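Local coordinates for NO-binding heme-dependent sensor protein (Shewanella oneidensis, PDB 4U9B), which probably acts as a gas sensor in signalling, binding nitric oxide at the iron of its haem and also carrying a zinc ion, at residues S49-V54 with D64-F69; D83-F88 with T92-G97; L104-L109 with P113-I118; G144-A149 with L174-Q179. One frame throughout, in Å; residues are numbered along the deposited sequence.

Interaction 1: residues S49-V54 with D64-F69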
# COMPACT_ATOMS: atom_id res chain seq x y z
N SER A 49 13.68 -5.24 -2.39
CA SER A 49 15.10 -4.95 -2.53
C SER A 49 15.32 -3.46 -2.79
O SER A 49 16.21 -2.85 -2.21
CB SER A 49 15.72 -5.77 -3.66
OG SER A 49 15.86 -7.12 -3.27
N ILE A 50 14.50 -2.89 -3.66
CA ILE A 50 14.59 -1.47 -3.96
C ILE A 50 14.32 -0.64 -2.71
O ILE A 50 15.10 0.25 -2.38
CB ILE A 50 13.60 -1.07 -5.08
CG1 ILE A 50 14.05 -1.67 -6.41
CG2 ILE A 50 13.52 0.46 -5.21
CD1 ILE A 50 12.99 -1.62 -7.49
N VAL A 51 13.23 -0.94 -2.02
CA VAL A 51 12.84 -0.17 -0.85
C VAL A 51 13.84 -0.38 0.29
O VAL A 51 14.10 0.53 1.07
CB VAL A 51 11.41 -0.51 -0.38
CG1 VAL A 51 11.01 0.32 0.82
CG2 VAL A 51 10.42 -0.25 -1.51
N GLN A 52 14.41 -1.59 0.39
CA GLN A 52 15.44 -1.88 1.39
C GLN A 52 16.67 -1.01 1.17
O GLN A 52 17.26 -0.51 2.13
CB GLN A 52 15.83 -3.35 1.36
CG GLN A 52 16.78 -3.76 2.50
CD GLN A 52 16.12 -4.60 3.58
OE1 GLN A 52 14.90 -4.80 3.58
NE2 GLN A 52 16.92 -5.08 4.52
N ASP A 53 17.04 -0.84 -0.09
CA ASP A 53 18.18 -0.02 -0.47
C ASP A 53 17.95 1.43 -0.07
O ASP A 53 18.79 2.06 0.57
CB ASP A 53 18.43 -0.14 -1.97
CG ASP A 53 19.81 0.35 -2.38
OD1 ASP A 53 20.38 1.20 -1.68
OD2 ASP A 53 20.31 -0.14 -3.41
N VAL A 54 16.79 1.96 -0.44
CA VAL A 54 16.41 3.33 -0.09
C VAL A 54 16.47 3.53 1.42
O VAL A 54 17.04 4.51 1.89
CB VAL A 54 14.99 3.67 -0.61
CG1 VAL A 54 14.53 5.03 -0.09
CG2 VAL A 54 14.95 3.64 -2.13
N ASP A 64 9.22 2.25 8.01
CA ASP A 64 8.85 3.65 7.93
C ASP A 64 8.84 4.13 6.48
O ASP A 64 8.00 4.94 6.08
CB ASP A 64 9.80 4.52 8.76
CG ASP A 64 9.50 4.45 10.26
OD1 ASP A 64 8.35 4.17 10.64
OD2 ASP A 64 10.44 4.70 11.05
N VAL A 65 9.77 3.62 5.68
CA VAL A 65 9.80 3.92 4.26
C VAL A 65 8.58 3.29 3.59
O VAL A 65 7.94 3.92 2.73
CB VAL A 65 11.09 3.39 3.59
CG1 VAL A 65 11.03 3.56 2.07
CG2 VAL A 65 12.30 4.12 4.17
N VAL A 66 8.25 2.07 3.98
CA VAL A 66 7.11 1.35 3.43
C VAL A 66 5.81 2.07 3.75
O VAL A 66 4.90 2.14 2.91
CB VAL A 66 7.07 -0.10 3.96
CG1 VAL A 66 5.73 -0.77 3.67
CG2 VAL A 66 8.21 -0.91 3.36
N LYS A 67 5.71 2.62 4.95
CA LYS A 67 4.52 3.35 5.36
C LYS A 67 4.39 4.64 4.56
O LYS A 67 3.30 5.02 4.15
CB LYS A 67 4.56 3.65 6.86
CG LYS A 67 3.35 4.41 7.39
CD LYS A 67 3.41 4.58 8.90
CE LYS A 67 2.20 5.33 9.43
NZ LYS A 67 2.15 5.36 10.92
N ALA A 68 5.52 5.31 4.33
CA ALA A 68 5.53 6.53 3.54
C ALA A 68 5.09 6.25 2.11
O ALA A 68 4.30 6.99 1.53
CB ALA A 68 6.92 7.15 3.55
N PHE A 69 5.61 5.16 1.55
CA PHE A 69 5.21 4.73 0.22
C PHE A 69 3.72 4.42 0.17
O PHE A 69 3.04 4.79 -0.78
CB PHE A 69 6.02 3.50 -0.20
CG PHE A 69 5.55 2.88 -1.48
CD1 PHE A 69 5.48 3.62 -2.65
CD2 PHE A 69 5.19 1.54 -1.52
CE1 PHE A 69 5.06 3.04 -3.83
CE2 PHE A 69 4.76 0.96 -2.70
CZ PHE A 69 4.70 1.71 -3.85
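V51 and V65 mark where the two helical segments 49-54 and 64-69 come nearest, their CA atoms 7.2 Å apart. The segment axes approach to 10.0 Å, and their N-to-C directions differ by 115°, so the helices meet steeply and share only a small patch of side chains. Four valines, V51, V54, V65 and V66, make up the patch, with V51 and V65 at its centre. The CG1 methyl of V51 is the shared element: it lies 3.5 Å from V65 CG1, tighter than usual van der Waals contact, and 4.0 Å from V66 CG2. V51 and V65 run past one another in opposite senses, methyl beside methyl, whereas V66 meets V51 roughly at a right angle and offers its other branch, CG2. V51 holds CG1 opposite its backbone N (chi1 -179°), which sends this methyl out into the gap between the helices. V54, one turn further on, adds a looser touch, with its CG1 4.4 Å from V65 CG1. Valine suits this place because its methyls branch right next to the backbone: they meet across a small interface without long flexible chains and leave no polar atom to satisfy there. Beyond the pair, V51 also packs on I62, and V66 reaches F140 and C141 of helix 139-152. F69 lies on I5, L9 and M12, tying the second segment to helix 3-17. The arrangement is the steep packing of two successive helices, 44-58 and 62-80, joined by a short turn, within the largely helical N-terminal part of the H-NOX fold.

Interaction 2: residues D83-F88 with T92-G97. With HEM (protoporphyrin IX containing Fe), chain B.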
# COMPACT_ATOMS: atom_id res chain seq x y z
N ASP A 83 -12.52 5.29 -11.21
CA ASP A 83 -13.85 4.68 -11.18
C ASP A 83 -14.06 3.87 -9.90
O ASP A 83 -15.16 3.85 -9.35
CB ASP A 83 -14.06 3.78 -12.40
CG ASP A 83 -14.66 4.52 -13.59
OD1 ASP A 83 -14.59 5.76 -13.63
OD2 ASP A 83 -15.21 3.84 -14.48
N VAL A 84 -13.01 3.20 -9.45
CA VAL A 84 -13.10 2.36 -8.25
C VAL A 84 -13.28 3.22 -7.00
O VAL A 84 -14.17 2.98 -6.20
CB VAL A 84 -11.85 1.47 -8.10
CG1 VAL A 84 -11.90 0.69 -6.79
CG2 VAL A 84 -11.73 0.53 -9.28
N VAL A 85 -12.42 4.22 -6.85
CA VAL A 85 -12.45 5.07 -5.66
C VAL A 85 -13.72 5.92 -5.62
O VAL A 85 -14.26 6.18 -4.55
CB VAL A 85 -11.21 5.99 -5.60
CG1 VAL A 85 -11.25 6.88 -4.37
CG2 VAL A 85 -9.94 5.15 -5.60
N ASP A 86 -14.19 6.34 -6.79
CA ASP A 86 -15.40 7.16 -6.88
C ASP A 86 -16.64 6.44 -6.34
O ASP A 86 -17.68 7.07 -6.11
CB ASP A 86 -15.66 7.58 -8.33
CG ASP A 86 -14.70 8.66 -8.82
OD1 ASP A 86 -14.01 9.27 -7.98
OD2 ASP A 86 -14.65 8.89 -10.04
N LYS A 87 -16.54 5.13 -6.16
CA LYS A 87 -17.66 4.35 -5.63
C LYS A 87 -17.97 4.68 -4.17
O LYS A 87 -19.03 4.31 -3.67
CB LYS A 87 -17.36 2.86 -5.75
CG LYS A 87 -17.40 2.32 -7.17
CD LYS A 87 -17.22 0.81 -7.17
CE LYS A 87 -17.67 0.19 -8.48
NZ LYS A 87 -17.76 -1.29 -8.35
N PHE A 88 -17.05 5.37 -3.50
CA PHE A 88 -17.16 5.60 -2.06
C PHE A 88 -17.37 7.07 -1.72
O PHE A 88 -16.65 7.94 -2.21
CB PHE A 88 -15.90 5.08 -1.36
CG PHE A 88 -15.64 3.63 -1.63
CD1 PHE A 88 -16.41 2.65 -1.02
CD2 PHE A 88 -14.62 3.24 -2.49
CE1 PHE A 88 -16.18 1.32 -1.27
CE2 PHE A 88 -14.38 1.90 -2.73
CZ PHE A 88 -15.16 0.94 -2.12
N THR A 92 -15.01 5.82 5.79
CA THR A 92 -15.48 4.57 6.39
C THR A 92 -15.99 3.60 5.32
O THR A 92 -15.74 2.40 5.40
CB THR A 92 -16.61 4.82 7.41
OG1 THR A 92 -16.11 5.65 8.47
CG2 THR A 92 -17.12 3.51 8.00
N SER A 93 -16.71 4.13 4.34
CA SER A 93 -17.25 3.32 3.25
C SER A 93 -16.13 2.64 2.47
O SER A 93 -16.23 1.46 2.12
CB SER A 93 -18.10 4.17 2.31
OG SER A 93 -19.06 4.93 3.03
N LEU A 94 -15.07 3.39 2.19
CA LEU A 94 -13.93 2.86 1.45
C LEU A 94 -13.27 1.71 2.20
O LEU A 94 -13.07 0.63 1.65
CB LEU A 94 -12.90 3.96 1.17
CG LEU A 94 -11.75 3.61 0.21
CD1 LEU A 94 -11.24 4.87 -0.48
CD2 LEU A 94 -10.59 2.91 0.92
N VAL A 95 -12.93 1.95 3.46
CA VAL A 95 -12.23 0.95 4.27
C VAL A 95 -13.06 -0.32 4.43
O VAL A 95 -12.54 -1.43 4.29
CB VAL A 95 -11.89 1.51 5.67
CG1 VAL A 95 -11.19 0.45 6.51
CG2 VAL A 95 -11.01 2.74 5.54
N MET A 96 -14.34 -0.15 4.72
CA MET A 96 -15.24 -1.29 4.86
C MET A 96 -15.49 -1.97 3.52
O MET A 96 -16.01 -3.09 3.47
CB MET A 96 -16.56 -0.84 5.49
CG MET A 96 -16.42 -0.39 6.93
SD MET A 96 -15.84 -1.70 8.03
CE MET A 96 -17.25 -2.80 8.00
N GLY A 97 -15.11 -1.30 2.44
CA GLY A 97 -15.29 -1.82 1.10
C GLY A 97 -14.05 -2.43 0.48
O GLY A 97 -14.08 -2.88 -0.66
CHA HEM B . -1.98 -4.18 -3.10
CHB HEM B . -4.04 -2.53 0.95
CHC HEM B . -6.74 0.54 -1.62
CHD HEM B . -5.55 -1.94 -5.62
C1A HEM B . -2.18 -3.86 -1.79
C2A HEM B . -1.25 -4.06 -0.70
C3A HEM B . -1.83 -3.60 0.42
C4A HEM B . -3.14 -3.09 0.08
CMA HEM B . -1.24 -3.60 1.84
CAA HEM B . 0.15 -4.70 -0.80
CBA HEM B . 0.05 -6.20 -1.09
CGA HEM B . -0.07 -7.05 0.15
O1A HEM B . -0.13 -8.30 0.02
O2A HEM B . -0.12 -6.50 1.29
C1B HEM B . -4.91 -1.52 0.62
C2B HEM B . -5.58 -0.64 1.56
C3B HEM B . -6.34 0.21 0.85
C4B HEM B . -6.15 -0.10 -0.56
CMB HEM B . -5.39 -0.77 3.09
CAB HEM B . -7.25 1.37 1.32
CBB HEM B . -7.15 1.96 2.51
C1C HEM B . -6.66 0.14 -2.94
C2C HEM B . -7.33 0.77 -4.05
C3C HEM B . -7.03 0.10 -5.17
C4C HEM B . -6.13 -0.99 -4.80
CMC HEM B . -8.24 2.00 -3.94
CAC HEM B . -7.56 0.49 -6.57
CBC HEM B . -7.47 -0.31 -7.64
C1D HEM B . -4.42 -2.68 -5.33
C2D HEM B . -3.60 -3.33 -6.33
C3D HEM B . -2.49 -4.03 -5.55
C4D HEM B . -2.75 -3.74 -4.15
CMD HEM B . -3.79 -3.31 -7.86
CAD HEM B . -1.33 -4.86 -6.11
CBD HEM B . -1.74 -6.33 -6.22
CGD HEM B . -0.58 -7.11 -6.77
O1D HEM B . 0.57 -6.61 -6.67
O2D HEM B . -0.79 -8.24 -7.29
NA HEM B . -3.32 -3.25 -1.28
NB HEM B . -5.28 -1.16 -0.65
NC HEM B . -5.94 -0.93 -3.43
ND HEM B . -3.89 -2.94 -4.07
FE HEM B . -4.74 -2.23 -2.34
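F88 turns one ring face to the backbone of L94, whose CA stands 3.7 Å from the ring centroid. That CA lies 19° off the ring normal, so this is a CH-pi contact over the face. Leucine adds its own side chain crosswise: the two run at about a right angle, with L94 CB 3.9 Å from F88 CG. At the rim, F88 CD1 comes to 3.4 Å from S93 O, approached obliquely, and F88 CE1 sits 4.0 Å from G97 CA, where glycine's lack of a CB lets the ring come close to the main chain. The CB of K87 lies over the opposite face. A type I turn from V85 to F88 closes the first segment and delivers the ring to the helix. L94 holds CG opposite its backbone N (chi1 -171°) and extends CD2 to the haem vinyl, 3.7 Å from HEM CAB. V85 flanks it, its CG2 3.9 Å from HEM CMC. S93 turns its hydroxyl elsewhere, to D90. The flat aromatic thus suits a helix surface, while the branched aliphatics suit the porphyrin rim. With dispersion and CH-pi contacts and no charged groups between the segments, the chemistry implies a mainly apolar wall beside the vinyl and methyl edge of the haem.

Interaction 3: residues L104-L109 with P113-I118. With HEM (protoporphyrin IX containing Fe), chain B; PO4 (phosphate ion), chain E.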
# COMPACT_ATOMS: atom_id res chain seq x y z
N LEU A 104 -12.83 -7.09 -5.53
CA LEU A 104 -13.55 -7.45 -6.74
C LEU A 104 -13.05 -6.68 -7.95
O LEU A 104 -12.74 -7.27 -8.99
CB LEU A 104 -15.05 -7.21 -6.58
CG LEU A 104 -15.88 -7.50 -7.83
CD1 LEU A 104 -15.93 -8.99 -8.09
CD2 LEU A 104 -17.27 -6.93 -7.72
N GLU A 105 -13.00 -5.36 -7.82
CA GLU A 105 -12.65 -4.51 -8.96
C GLU A 105 -11.21 -4.73 -9.41
O GLU A 105 -10.91 -4.63 -10.59
CB GLU A 105 -12.88 -3.03 -8.61
CG GLU A 105 -14.33 -2.67 -8.26
CD GLU A 105 -15.32 -3.04 -9.36
OE1 GLU A 105 -14.92 -3.08 -10.54
OE2 GLU A 105 -16.50 -3.28 -9.03
N VAL A 106 -10.33 -5.04 -8.47
CA VAL A 106 -8.94 -5.34 -8.82
C VAL A 106 -8.86 -6.65 -9.59
O VAL A 106 -8.11 -6.77 -10.55
CB VAL A 106 -8.02 -5.41 -7.58
CG1 VAL A 106 -6.63 -5.95 -7.95
CG2 VAL A 106 -7.90 -4.03 -6.94
N ASN A 107 -9.64 -7.65 -9.17
CA ASN A 107 -9.63 -8.94 -9.84
C ASN A 107 -10.30 -8.88 -11.21
O ASN A 107 -10.04 -9.72 -12.08
CB ASN A 107 -10.30 -10.00 -8.97
CG ASN A 107 -9.33 -10.66 -8.01
OD1 ASN A 107 -8.57 -11.55 -8.40
ND2 ASN A 107 -9.33 -10.22 -6.76
N LYS A 108 -11.16 -7.88 -11.40
CA LYS A 108 -11.77 -7.65 -12.70
C LYS A 108 -10.78 -6.97 -13.65
O LYS A 108 -10.79 -7.22 -14.85
CB LYS A 108 -13.03 -6.79 -12.55
CG LYS A 108 -14.25 -7.56 -12.06
CD LYS A 108 -15.34 -6.63 -11.52
CE LYS A 108 -15.77 -5.58 -12.52
NZ LYS A 108 -16.81 -4.67 -11.96
N LEU A 109 -9.92 -6.11 -13.09
CA LEU A 109 -9.02 -5.29 -13.90
C LEU A 109 -7.64 -5.91 -14.11
O LEU A 109 -6.91 -5.51 -15.02
CB LEU A 109 -8.85 -3.92 -13.25
CG LEU A 109 -10.08 -3.01 -13.22
CD1 LEU A 109 -9.84 -1.86 -12.26
CD2 LEU A 109 -10.40 -2.49 -14.61
N PRO A 113 -4.11 -11.09 -9.56
CA PRO A 113 -3.43 -10.18 -8.64
C PRO A 113 -3.12 -10.88 -7.32
O PRO A 113 -3.76 -11.88 -7.00
CB PRO A 113 -4.44 -9.06 -8.45
CG PRO A 113 -5.76 -9.73 -8.62
CD PRO A 113 -5.55 -10.80 -9.65
N SER A 114 -2.15 -10.35 -6.57
CA SER A 114 -1.82 -10.87 -5.25
C SER A 114 -2.21 -9.84 -4.20
O SER A 114 -1.43 -8.94 -3.86
CB SER A 114 -0.33 -11.21 -5.15
OG SER A 114 -0.00 -12.28 -6.01
N LEU A 115 -3.43 -9.97 -3.69
CA LEU A 115 -3.98 -9.01 -2.75
C LEU A 115 -3.86 -9.52 -1.33
O LEU A 115 -3.86 -10.73 -1.10
CB LEU A 115 -5.45 -8.72 -3.08
CG LEU A 115 -5.70 -7.93 -4.37
CD1 LEU A 115 -7.17 -7.98 -4.73
CD2 LEU A 115 -5.22 -6.50 -4.22
N PRO A 116 -3.75 -8.61 -0.36
CA PRO A 116 -3.73 -9.04 1.03
C PRO A 116 -5.11 -9.50 1.49
O PRO A 116 -6.11 -9.16 0.86
CB PRO A 116 -3.30 -7.78 1.78
CG PRO A 116 -3.81 -6.67 0.94
CD PRO A 116 -3.65 -7.14 -0.48
N HIS A 117 -5.14 -10.28 2.57
CA HIS A 117 -6.40 -10.59 3.23
C HIS A 117 -6.73 -9.44 4.17
O HIS A 117 -6.03 -9.20 5.15
CB HIS A 117 -6.30 -11.91 3.99
CG HIS A 117 -6.14 -13.10 3.11
ND1 HIS A 117 -7.21 -13.70 2.47
CD2 HIS A 117 -5.05 -13.81 2.74
CE1 HIS A 117 -6.78 -14.73 1.76
NE2 HIS A 117 -5.47 -14.81 1.90
N ILE A 118 -7.81 -8.72 3.85
CA ILE A 118 -8.23 -7.59 4.64
C ILE A 118 -9.71 -7.72 4.97
O ILE A 118 -10.53 -7.94 4.08
CB ILE A 118 -7.93 -6.25 3.91
CG1 ILE A 118 -6.42 -5.98 3.96
CG2 ILE A 118 -8.71 -5.09 4.55
CD1 ILE A 118 -5.98 -4.71 3.24
CHA HEM B . -1.98 -4.18 -3.10
CHB HEM B . -4.04 -2.53 0.95
CHC HEM B . -6.74 0.54 -1.62
CHD HEM B . -5.55 -1.94 -5.62
C1A HEM B . -2.18 -3.86 -1.79
C2A HEM B . -1.25 -4.06 -0.70
C3A HEM B . -1.83 -3.60 0.42
C4A HEM B . -3.14 -3.09 0.08
CMA HEM B . -1.24 -3.60 1.84
CAA HEM B . 0.15 -4.70 -0.80
CBA HEM B . 0.05 -6.20 -1.09
CGA HEM B . -0.07 -7.05 0.15
O1A HEM B . -0.13 -8.30 0.02
O2A HEM B . -0.12 -6.50 1.29
C1B HEM B . -4.91 -1.52 0.62
C2B HEM B . -5.58 -0.64 1.56
C3B HEM B . -6.34 0.21 0.85
C4B HEM B . -6.15 -0.10 -0.56
CMB HEM B . -5.39 -0.77 3.09
CAB HEM B . -7.25 1.37 1.32
CBB HEM B . -7.15 1.96 2.51
C1C HEM B . -6.66 0.14 -2.94
C2C HEM B . -7.33 0.77 -4.05
C3C HEM B . -7.03 0.10 -5.17
C4C HEM B . -6.13 -0.99 -4.80
CMC HEM B . -8.24 2.00 -3.94
CAC HEM B . -7.56 0.49 -6.57
CBC HEM B . -7.47 -0.31 -7.64
C1D HEM B . -4.42 -2.68 -5.33
C2D HEM B . -3.60 -3.33 -6.33
C3D HEM B . -2.49 -4.03 -5.55
C4D HEM B . -2.75 -3.74 -4.15
CMD HEM B . -3.79 -3.31 -7.86
CAD HEM B . -1.33 -4.86 -6.11
CBD HEM B . -1.74 -6.33 -6.22
CGD HEM B . -0.58 -7.11 -6.77
O1D HEM B . 0.57 -6.61 -6.67
O2D HEM B . -0.79 -8.24 -7.29
NA HEM B . -3.32 -3.25 -1.28
NB HEM B . -5.28 -1.16 -0.65
NC HEM B . -5.94 -0.93 -3.43
ND HEM B . -3.89 -2.94 -4.07
FE HEM B . -4.74 -2.23 -2.34
P PO4 E . -10.72 -13.69 3.26
O1 PO4 E . -11.18 -13.13 1.94
O2 PO4 E . -9.72 -12.75 3.89
O3 PO4 E . -11.91 -13.85 4.18
O4 PO4 E . -10.06 -15.03 3.04
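V106 inserts CG1 between two residues of the following loop, 3.8 Å from P113 CB and equally 3.8 Å from L115 CD1. Valine and leucine meet tip to tip, while the proline slides past in the opposite direction. The second branch of V106 serves the cofactor: CG2 lies 3.4 Å from HEM CHD, a placement that follows from CG1 standing opposite the backbone N (chi1 171°). N107 crosses P113 at about a right angle, with OD1 3.4 Å from P113 CD; its ND2 is hydrogen-bonded to H103 O and so is held in place by the helix itself. P113 offers both a compact, rigid apolar ring, and its restricted phi is consistent with a well-defined loop before S114. L115 splits its methyls: CD1 faces the helix, and CD2 rests 3.7 Å from HEM C4D. It also touches the bound nitric oxide and H103, the axial haem ligand known for this protein, which is not bound to the iron in this nitric oxide form. Next to it the backbone N of S114 donates a nearly straight hydrogen bond (172°) to a haem propionate, 2.6 Å from HEM O2D. Further out, H117 ND1 binds a phosphate, probably from the crystallisation liquor, at 3.0 Å from PO4 O2. The contact closes the turn between helix 98-109 and strand 117-122, an outermost strand of the sheet, where H117 pairs through its backbone with S133 of the adjacent strand 128-133.

Interaction 4: residues G144-A149 with L174-Q179. With HEM (protoporphyrin IX containing Fe), chain B.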
# COMPACT_ATOMS: atom_id res chain seq x y z
N GLY A 144 -0.12 3.02 5.80
CA GLY A 144 0.13 4.18 4.97
C GLY A 144 -1.03 4.48 4.03
O GLY A 144 -1.46 5.63 3.92
N LEU A 145 -1.52 3.45 3.36
CA LEU A 145 -2.65 3.59 2.44
C LEU A 145 -3.90 4.11 3.13
O LEU A 145 -4.67 4.88 2.55
CB LEU A 145 -2.95 2.25 1.76
CG LEU A 145 -2.03 1.91 0.59
CD1 LEU A 145 -2.01 0.42 0.33
CD2 LEU A 145 -2.46 2.67 -0.65
N LEU A 146 -4.12 3.68 4.37
CA LEU A 146 -5.26 4.15 5.14
C LEU A 146 -5.15 5.64 5.42
O LEU A 146 -6.13 6.37 5.31
CB LEU A 146 -5.39 3.36 6.45
CG LEU A 146 -5.89 1.92 6.28
CD1 LEU A 146 -5.54 1.09 7.51
CD2 LEU A 146 -7.39 1.91 6.04
N PHE A 147 -3.95 6.09 5.77
CA PHE A 147 -3.72 7.51 6.00
C PHE A 147 -3.89 8.28 4.69
O PHE A 147 -4.41 9.40 4.68
CB PHE A 147 -2.33 7.75 6.58
CG PHE A 147 -2.23 7.49 8.05
CD1 PHE A 147 -2.86 8.32 8.96
CD2 PHE A 147 -1.50 6.41 8.53
CE1 PHE A 147 -2.77 8.09 10.32
CE2 PHE A 147 -1.40 6.18 9.90
CZ PHE A 147 -2.04 7.02 10.79
N GLY A 148 -3.46 7.67 3.59
CA GLY A 148 -3.63 8.27 2.28
C GLY A 148 -5.10 8.43 1.94
O GLY A 148 -5.52 9.47 1.43
N ALA A 149 -5.87 7.39 2.22
CA ALA A 149 -7.31 7.41 1.97
C ALA A 149 -7.99 8.45 2.86
O ALA A 149 -8.94 9.10 2.45
CB ALA A 149 -7.91 6.04 2.21
N LEU A 174 -5.41 -3.47 12.90
CA LEU A 174 -5.32 -2.02 12.83
C LEU A 174 -6.65 -1.41 13.26
O LEU A 174 -7.66 -1.54 12.56
CB LEU A 174 -4.96 -1.55 11.42
CG LEU A 174 -3.49 -1.72 11.01
CD1 LEU A 174 -3.10 -3.19 10.91
CD2 LEU A 174 -3.22 -1.02 9.69
N ILE A 175 -6.66 -0.77 14.42
CA ILE A 175 -7.85 -0.10 14.92
C ILE A 175 -7.80 1.35 14.47
O ILE A 175 -6.89 2.10 14.84
CB ILE A 175 -7.95 -0.17 16.45
CG1 ILE A 175 -7.88 -1.62 16.93
CG2 ILE A 175 -9.24 0.50 16.93
CD1 ILE A 175 -8.90 -2.55 16.31
N ILE A 176 -8.78 1.74 13.67
CA ILE A 176 -8.86 3.08 13.13
C ILE A 176 -9.92 3.90 13.87
O ILE A 176 -11.09 3.51 13.92
CB ILE A 176 -9.20 3.06 11.62
CG1 ILE A 176 -8.26 2.11 10.87
CG2 ILE A 176 -9.12 4.46 11.03
CD1 ILE A 176 -8.82 1.60 9.57
N GLU A 177 -9.49 5.01 14.44
CA GLU A 177 -10.40 5.95 15.09
C GLU A 177 -10.51 7.23 14.28
O GLU A 177 -9.50 7.90 14.03
CB GLU A 177 -9.93 6.26 16.51
CG GLU A 177 -10.89 7.17 17.28
CD GLU A 177 -10.44 7.41 18.71
OE1 GLU A 177 -11.03 6.78 19.62
OE2 GLU A 177 -9.51 8.21 18.92
N LEU A 178 -11.72 7.55 13.84
CA LEU A 178 -11.97 8.81 13.16
C LEU A 178 -12.10 9.92 14.18
O LEU A 178 -12.76 9.76 15.21
CB LEU A 178 -13.24 8.73 12.30
CG LEU A 178 -13.13 7.99 10.97
CD1 LEU A 178 -12.96 6.49 11.16
CD2 LEU A 178 -14.35 8.28 10.10
N GLN A 179 -11.45 11.05 13.91
CA GLN A 179 -11.46 12.19 14.81
C GLN A 179 -11.84 13.46 14.06
O GLN A 179 -12.07 13.43 12.85
CB GLN A 179 -10.09 12.34 15.48
CG GLN A 179 -9.66 11.10 16.25
CD GLN A 179 -8.29 11.26 16.89
OE1 GLN A 179 -7.51 12.13 16.51
NE2 GLN A 179 -8.00 10.41 17.86
CHA HEM B . -1.98 -4.18 -3.10
CHB HEM B . -4.04 -2.53 0.95
CHC HEM B . -6.74 0.54 -1.62
CHD HEM B . -5.55 -1.94 -5.62
C1A HEM B . -2.18 -3.86 -1.79
C2A HEM B . -1.25 -4.06 -0.70
C3A HEM B . -1.83 -3.60 0.42
C4A HEM B . -3.14 -3.09 0.08
CMA HEM B . -1.24 -3.60 1.84
CAA HEM B . 0.15 -4.70 -0.80
CBA HEM B . 0.05 -6.20 -1.09
CGA HEM B . -0.07 -7.05 0.15
O1A HEM B . -0.13 -8.30 0.02
O2A HEM B . -0.12 -6.50 1.29
C1B HEM B . -4.91 -1.52 0.62
C2B HEM B . -5.58 -0.64 1.56
C3B HEM B . -6.34 0.21 0.85
C4B HEM B . -6.15 -0.10 -0.56
CMB HEM B . -5.39 -0.77 3.09
CAB HEM B . -7.25 1.37 1.32
CBB HEM B . -7.15 1.96 2.51
C1C HEM B . -6.66 0.14 -2.94
C2C HEM B . -7.33 0.77 -4.05
C3C HEM B . -7.03 0.10 -5.17
C4C HEM B . -6.13 -0.99 -4.80
CMC HEM B . -8.24 2.00 -3.94
CAC HEM B . -7.56 0.49 -6.57
CBC HEM B . -7.47 -0.31 -7.64
C1D HEM B . -4.42 -2.68 -5.33
C2D HEM B . -3.60 -3.33 -6.33
C3D HEM B . -2.49 -4.03 -5.55
C4D HEM B . -2.75 -3.74 -4.15
CMD HEM B . -3.79 -3.31 -7.86
CAD HEM B . -1.33 -4.86 -6.11
CBD HEM B . -1.74 -6.33 -6.22
CGD HEM B . -0.58 -7.11 -6.77
O1D HEM B . 0.57 -6.61 -6.67
O2D HEM B . -0.79 -8.24 -7.29
NA HEM B . -3.32 -3.25 -1.28
NB HEM B . -5.28 -1.16 -0.65
NC HEM B . -5.94 -0.93 -3.43
ND HEM B . -3.89 -2.94 -4.07
FE HEM B . -4.74 -2.23 -2.34
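L146 spreads its two methyls over a pair of strand residues, CD1 lying 3.8 Å from L174 CD2 and CD2 lying 3.8 Å from I176 CD1. This is a helix packed on a face of an antiparallel sheet, as in the C-terminal alpha/beta part of the H-NOX fold: helix 139-152 rests on strand 172-179, an inner strand of four. The backbones stay well apart, with L146 CA and I176 CA separated by 8.8 Å, so side chains alone bridge the gap. L174 and I176 stand two places apart along the strand and therefore both turn to the helix, and each crosses L146 obliquely. Leucine suits the helix position because its forked end can meet two partners at once. With CG opposite the carbonyl carbon (chi1 -73°), the fork also reaches the haem, where L146 CD2 sits 3.5 Å from the vinyl carbon HEM CBB. Its neighbour L145 attends to the porphyrin itself, placing CD1 3.5 Å from HEM C1B. L146 is further enclosed by L130, I159 and V95, a thoroughly apolar setting that fits a buried leucine. At the other end, L174 lies against H161, one of the zinc ligands, and about 5 Å separates its side chain from the zinc ion. The strand's other face is polar in part: E177 accepts a hydrogen bond from Q179, with the acceptor oxygen only 2° out of the plane of the Q179 amide and Q179 NE2 2.9 Å from E177 OE2, which uses its anti lone pair.

In the fold
Interactions 2, 3 and 4 all touch the haem, whereas interaction 1 lies further off, the side chain of V66 staying about 8 Å from it. Interactions 2 and 3, with centres 14 Å apart, are joined by the salt bridge of K87 with E105 and by V84 packing on E105. Interactions 2 and 4 have centres equally far apart and meet through V95 CG2 and L146 CD2, 3.7 Å from each other. Interaction 3 brings L115 to about 4 Å from the nitric oxide, while L94 stays about 8 Å away. Interaction 1 reaches interaction 4 where K67 CE packs 3.7 Å from F147 CE2, linking the N-terminal helices to helix 139-152.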